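Local coordinates for PFC0360w protein (Plasmodium falciparum, PDB 3NI8) that probably activates the ATPase of the chaperone Hsp90, as a malaria-parasite member of the AHA1 family, at residues 130-133 / 134-138; 142-145 / 146-150. All blocks are in the same frame, centred on the assembly; numbering follows the deposited sequence. Where two conformers were deposited one is given.

Both contacts lie on the C-terminal helix 132-150, which packs against the curved antiparallel sheet in the helix-grip arrangement of the SRPBCC fold of Aha1-like proteins. Interaction 1 (130-133 with 134-138) is its N-terminal start, N-cap included, where Val132 and Cys136 pack on Trp92, and Cys136 also on strands 82-89 and 21-27. Interaction 2 (142-145 with 146-150) is its last part, where Phe144, Leu145 and Ile148 meet helices 31-39 and 41-47. The centres of the two lie about 17 Å apart. Isopropyl alcohol is bound about 3 Å from the Lys137 side chain and also about 4 Å from that of Phe144, and glycerol about 3 Å from that of His146, all probably from the crystallisation liquor.

Interaction 1 of 2, residues 130-133 / 134-138; sequences GGVL and ERCKN
Val132 and Cys136 meet one turn apart where the C-terminal helix of this helix-grip fold begins, with Gly131 as N-cap. Val132 CG1 is 4.2 Å from Cys136 SG, a light apolar touch. The branch reaches it by standing anti to the backbone N (chi1 -180°), while CG2 faces the edge of the Arg135 guanidinium, near its plane, at 4.5 Å from NH1. Beneath the side chains, Cys136 N bonds to Val132 O at 3.0 Å, and Lys137 N to Leu133 O at 3.0 Å. Gly131 has a positive phi that suits glycine, and its O takes only a weak bond from Arg135 N, at 3.3 Å. Leu133, its CG anti to the backbone N (chi1 -179°), leans over the peptide that follows it, CD2 lying 3.5 Å from Glu134 N.

Further out, Trp92 packs on the buried Val132 and Cys136, where small apolar groups fit; Cys136 also touches Trp87 and Phe89. Phe21 of the edge strand 21-27 lies against Leu133 and Lys137. The Arg135 side chain also touches Trp92 and makes a cation-pi contact with Phe89, which probably steadies the chain, bent at chi3, as NH1 pairs with Asp91 OD2 in a salt bridge.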
ATOM      1  N   GLY A 130      16.251  -9.340  10.907  1.00 35.01           N
ATOM      2  CA  GLY A 130      15.264 -10.085  10.138  1.00 33.11           C
ATOM      3  C   GLY A 130      13.832  -9.669  10.454  1.00 32.22           C
ATOM      4  O   GLY A 130      13.587  -8.560  10.934  1.00 31.92           O
ATOM      5  N   GLY A 131      12.890 -10.568  10.156  1.00 31.05           N
ATOM      6  CA  GLY A 131      11.467 -10.332  10.348  1.00 29.55           C
ATOM      7  C   GLY A 131      10.843  -9.238   9.500  1.00 28.73           C
ATOM      8  O   GLY A 131       9.827  -8.637   9.899  1.00 28.11           O
ATOM      9  N   VAL A 132      11.423  -9.002   8.323  1.00 27.52           N
ATOM     10  CA  VAL A 132      10.948  -7.947   7.429  1.00 26.95           C
ATOM     11  C   VAL A 132       9.575  -8.250   6.847  1.00 27.52           C
ATOM     12  O   VAL A 132       8.739  -7.342   6.710  1.00 27.94           O
ATOM     13  CB  VAL A 132      11.946  -7.649   6.286  1.00 26.80           C
ATOM     14  CG1 VAL A 132      11.418  -6.548   5.400  1.00 25.60           C
ATOM     15  CG2 VAL A 132      13.321  -7.260   6.855  1.00 25.17           C
ATOM     16  N   LEU A 133       9.348  -9.512   6.493  1.00 27.59           N
ATOM     17  CA  LEU A 133       8.091  -9.904   5.870  1.00 28.23           C
ATOM     18  C   LEU A 133       6.910  -9.647   6.811  1.00 28.13           C
ATOM     19  O   LEU A 133       5.946  -9.022   6.412  1.00 27.98           O
ATOM     20  CB  LEU A 133       8.108 -11.358   5.342  1.00 28.32           C
ATOM     21  CG  LEU A 133       6.822 -11.858   4.632  1.00 29.93           C
ATOM     22  CD1 LEU A 133       7.107 -13.029   3.705  1.00 32.19           C
ATOM     23  CD2 LEU A 133       5.668 -12.244   5.572  1.00 28.60           C
ATOM     24  N   GLU A 134       6.959 -10.131   8.055  0.50 28.76           N
ATOM     25  CA  GLU A 134       5.847  -9.860   8.995  0.50 28.98           C
ATOM     26  C   GLU A 134       5.656  -8.353   9.226  0.50 28.69           C
ATOM     27  O   GLU A 134       4.520  -7.876   9.325  0.50 28.99           O
ATOM     28  CB  GLU A 134       5.978 -10.610  10.328  0.50 29.05           C
ATOM     29  CG  GLU A 134       5.458 -12.067  10.317  0.50 30.80           C
ATOM     30  CD  GLU A 134       3.951 -12.207  10.002  0.50 32.36           C
ATOM     31  OE1 GLU A 134       3.581 -13.184   9.298  0.50 31.81           O
ATOM     32  OE2 GLU A 134       3.142 -11.360  10.459  0.50 31.00           O
ATOM     33  N   ARG A 135       6.754  -7.606   9.274  1.00 28.13           N
ATOM     34  CA  ARG A 135       6.659  -6.161   9.450  1.00 28.01           C
ATOM     35  C   ARG A 135       5.865  -5.498   8.317  1.00 27.71           C
ATOM     36  O   ARG A 135       5.001  -4.659   8.575  1.00 28.08           O
ATOM     37  CB  ARG A 135       8.076  -5.563   9.606  1.00 28.03           C
ATOM     38  CG  ARG A 135       8.140  -4.057   9.656  1.00 29.74           C
ATOM     39  CD  ARG A 135       9.361  -3.560  10.406  1.00 32.17           C
ATOM     40  NE  ARG A 135      10.596  -3.772   9.665  1.00 32.83           N
ATOM     41  CZ  ARG A 135      11.329  -2.808   9.114  1.00 32.73           C
ATOM     42  NH1 ARG A 135      12.443  -3.151   8.453  1.00 32.67           N
ATOM     43  NH2 ARG A 135      10.967  -1.521   9.217  1.00 28.16           N
ATOM     44  N   CYS A 136       6.137  -5.891   7.069  1.00 27.51           N
ATOM     45  CA  CYS A 136       5.324  -5.468   5.917  1.00 26.81           C
ATOM     46  C   CYS A 136       3.858  -5.905   6.016  1.00 26.47           C
ATOM     47  O   CYS A 136       2.951  -5.116   5.721  1.00 26.64           O
ATOM     48  CB  CYS A 136       5.911  -5.996   4.608  1.00 27.07           C
ATOM     49  SG  CYS A 136       7.580  -5.448   4.229  1.00 27.20           S
ATOM     50  N   LYS A 137       3.639  -7.151   6.423  1.00 25.85           N
ATOM     51  CA  LYS A 137       2.298  -7.734   6.518  1.00 26.35           C
ATOM     52  C   LYS A 137       1.453  -7.139   7.679  1.00 26.49           C
ATOM     53  O   LYS A 137       0.289  -6.784   7.464  1.00 26.31           O
ATOM     54  CB  LYS A 137       2.402  -9.256   6.628  1.00 26.34           C
ATOM     55  CG  LYS A 137       1.081  -9.988   6.512  1.00 28.54           C
ATOM     56  CD  LYS A 137       1.279 -11.482   6.467  1.00 31.24           C
ATOM     57  CE  LYS A 137       0.044 -12.152   5.862  1.00 35.39           C
ATOM     58  NZ  LYS A 137       0.335 -13.491   5.220  1.00 36.34           N
ATOM     59  N   ASN A 138       2.029  -7.032   8.887  1.00 25.96           N
ATOM     60  CA  ASN A 138       1.372  -6.320   9.984  1.00 26.12           C
ATOM     61  C   ASN A 138       1.084  -4.861   9.629  1.00 25.79           C
ATOM     62  O   ASN A 138       0.026  -4.351   9.958  1.00 25.62           O
ATOM     63  CB  ASN A 138       2.186  -6.376  11.289  1.00 26.71           C
ATOM     64  CG  ASN A 138       2.312  -7.791  11.864  1.00 27.32           C
ATOM     65  OD1 ASN A 138       1.657  -8.732  11.413  1.00 26.47           O
ATOM     66  ND2 ASN A 138       3.177  -7.936  12.863  1.00 26.68           N
TER

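Interaction 2 of 2, residues 142-145 / 146-150; sequences QNFL and HNIEV
The Phe144 ring meets the CD1 methyl of Ile148 obliquely, with CE2 at 3.8 Å. Two aromatic rings also meet it, Trp140 edge-to-face and Phe38 inclined by about 40°, and Leu44 and Leu47 of helix 41-47 touch it. The second flat group, the imidazole of His146, has Asn147 OD1 in plane at its edge; a polar ring suits this exposed side. His146 CB rests 3.5 Å from Gln142 O.

Ile148 CD1 also reaches Leu145 CD2, at 3.9 Å, and the two side chains run alongside each other in the same direction. With CG1 beside the backbone N (chi1 -74°), Ile148 sends its long arm back along the helix so that CD1 touches both Phe144 and Leu145. This is the apolar side of the C-terminal helix of the helix-grip fold: Leu34 and Phe38 of helix 31-39 and Leu47 press on Ile148, and Ile23 of strand 21-27 on Leu145, surroundings that suit branched aliphatics.

The backbone opens with a wider pi-type turn at 142-144. Asn147 N then bonds to Asn143 O at 2.9 Å, whereas Ile148 N reaches Phe144 O only weakly, at 3.4 Å. Asn147 ND2 gives its hydrogen bond to Leu47 O, tying the helix to helix 41-47.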
ATOM      1  N   GLN A 142      -2.794  -4.375  10.027  1.00 28.44           N
ATOM      2  CA  GLN A 142      -3.032  -3.767  11.347  1.00 29.12           C
ATOM      3  C   GLN A 142      -3.195  -2.260  11.300  1.00 29.80           C
ATOM      4  O   GLN A 142      -3.858  -1.685  12.163  1.00 30.61           O
ATOM      5  CB  GLN A 142      -1.926  -4.153  12.373  1.00 29.24           C
ATOM      6  CG  GLN A 142      -1.731  -5.675  12.644  1.00 28.70           C
ATOM      7  CD  GLN A 142      -3.053  -6.423  12.792  1.00 31.86           C
ATOM      8  OE1 GLN A 142      -3.861  -6.123  13.682  1.00 34.17           O
ATOM      9  NE2 GLN A 142      -3.289  -7.393  11.917  1.00 32.36           N
ATOM     10  N   ASN A 143      -2.592  -1.612  10.312  1.00 30.36           N
ATOM     11  CA  ASN A 143      -2.656  -0.153  10.222  1.00 30.89           C
ATOM     12  C   ASN A 143      -3.409   0.285   8.970  1.00 30.12           C
ATOM     13  O   ASN A 143      -4.554   0.728   9.038  1.00 29.65           O
ATOM     14  CB  ASN A 143      -1.255   0.517  10.202  1.00 31.79           C
ATOM     15  CG  ASN A 143      -0.273  -0.016  11.275  1.00 34.73           C
ATOM     16  OD1 ASN A 143       0.970   0.054  11.076  1.00 39.70           O
ATOM     17  ND2 ASN A 143      -0.797  -0.512  12.403  1.00 32.68           N
ATOM     18  N   PHE A 144      -2.745   0.141   7.828  1.00 29.06           N
ATOM     19  CA  PHE A 144      -3.251   0.647   6.565  1.00 28.49           C
ATOM     20  C   PHE A 144      -4.608   0.093   6.138  1.00 27.99           C
ATOM     21  O   PHE A 144      -5.557   0.856   5.924  1.00 28.40           O
ATOM     22  CB  PHE A 144      -2.230   0.388   5.472  1.00 28.63           C
ATOM     23  CG  PHE A 144      -2.417   1.238   4.260  1.00 27.92           C
ATOM     24  CD1 PHE A 144      -1.547   2.286   4.001  1.00 26.40           C
ATOM     25  CD2 PHE A 144      -3.459   0.983   3.363  1.00 27.07           C
ATOM     26  CE1 PHE A 144      -1.706   3.064   2.853  1.00 27.14           C
ATOM     27  CE2 PHE A 144      -3.625   1.760   2.215  1.00 26.37           C
ATOM     28  CZ  PHE A 144      -2.742   2.794   1.952  1.00 25.73           C
ATOM     29  N   LEU A 145      -4.702  -1.219   5.978  1.00 26.92           N
ATOM     30  CA  LEU A 145      -5.972  -1.808   5.538  1.00 26.48           C
ATOM     31  C   LEU A 145      -7.054  -1.715   6.611  1.00 26.59           C
ATOM     32  O   LEU A 145      -8.232  -1.604   6.295  1.00 26.89           O
ATOM     33  CB  LEU A 145      -5.793  -3.255   5.056  1.00 25.79           C
ATOM     34  CG  LEU A 145      -4.921  -3.449   3.803  1.00 25.25           C
ATOM     35  CD1 LEU A 145      -4.618  -4.913   3.583  1.00 23.70           C
ATOM     36  CD2 LEU A 145      -5.546  -2.824   2.535  1.00 24.37           C
ATOM     37  N   HIS A 146      -6.645  -1.762   7.879  1.00 26.52           N
ATOM     38  CA  HIS A 146      -7.550  -1.598   8.997  1.00 26.04           C
ATOM     39  C   HIS A 146      -8.239  -0.239   8.976  1.00 26.10           C
ATOM     40  O   HIS A 146      -9.461  -0.152   9.157  1.00 26.74           O
ATOM     41  CB  HIS A 146      -6.787  -1.767  10.300  1.00 26.34           C
ATOM     42  CG  HIS A 146      -7.665  -1.785  11.509  1.00 27.28           C
ATOM     43  ND1 HIS A 146      -7.885  -0.666  12.287  1.00 26.66           N
ATOM     44  CD2 HIS A 146      -8.400  -2.781  12.057  1.00 26.17           C
ATOM     45  CE1 HIS A 146      -8.701  -0.980  13.276  1.00 25.57           C
ATOM     46  NE2 HIS A 146      -9.035  -2.255  13.155  1.00 25.25           N
ATOM     47  N   ASN A 147      -7.468   0.815   8.728  1.00 25.63           N
ATOM     48  CA  ASN A 147      -8.000   2.168   8.777  1.00 25.83           C
ATOM     49  C   ASN A 147      -8.913   2.543   7.608  1.00 26.71           C
ATOM     50  O   ASN A 147      -9.740   3.448   7.732  1.00 26.43           O
ATOM     51  CB  ASN A 147      -6.877   3.186   8.955  1.00 25.15           C
ATOM     52  CG  ASN A 147      -6.138   3.008  10.260  1.00 25.25           C
ATOM     53  OD1 ASN A 147      -6.678   2.483  11.253  1.00 25.66           O
ATOM     54  ND2 ASN A 147      -4.891   3.433  10.274  1.00 23.95           N
ATOM     55  N   ILE A 148      -8.763   1.843   6.479  1.00 27.58           N
ATOM     56  CA  ILE A 148      -9.703   1.951   5.363  1.00 28.21           C
ATOM     57  C   ILE A 148     -11.100   1.578   5.858  1.00 28.76           C
ATOM     58  O   ILE A 148     -12.085   2.263   5.592  1.00 28.55           O
ATOM     59  CB  ILE A 148      -9.282   1.049   4.168  1.00 28.53           C
ATOM     60  CG1 ILE A 148      -8.078   1.664   3.451  1.00 28.63           C
ATOM     61  CG2 ILE A 148     -10.460   0.845   3.181  1.00 28.80           C
ATOM     62  CD1 ILE A 148      -7.289   0.700   2.624  1.00 30.53           C
ATOM     63  N   GLU A 149     -11.178   0.499   6.615  1.00 29.69           N
ATOM     64  CA  GLU A 149     -12.450   0.135   7.216  1.00 30.87           C
ATOM     65  C   GLU A 149     -12.918   1.127   8.315  1.00 30.79           C
ATOM     66  O   GLU A 149     -13.999   1.691   8.215  1.00 30.90           O
ATOM     67  CB  GLU A 149     -12.402  -1.299   7.746  1.00 31.15           C
ATOM     68  CG  GLU A 149     -13.798  -1.881   7.927  1.00 33.38           C
ATOM     69  CD  GLU A 149     -13.838  -3.057   8.866  1.00 36.56           C
ATOM     70  OE1 GLU A 149     -12.768  -3.514   9.324  1.00 39.20           O
ATOM     71  OE2 GLU A 149     -14.952  -3.523   9.162  1.00 40.43           O
ATOM     72  N   VAL A 150     -12.082   1.349   9.328  1.00 30.99           N
ATOM     73  CA  VAL A 150     -12.479   2.048  10.568  1.00 30.74           C
ATOM     74  C   VAL A 150     -12.406   3.586  10.534  1.00 30.38           C
ATOM     75  O   VAL A 150     -13.251   4.252  11.139  1.00 30.93           O
ATOM     76  CB  VAL A 150     -11.672   1.507  11.799  1.00 30.96           C
ATOM     77  CG1 VAL A 150     -11.985   2.309  13.053  1.00 31.14           C
ATOM     78  CG2 VAL A 150     -11.997   0.036  12.036  1.00 30.20           C
TER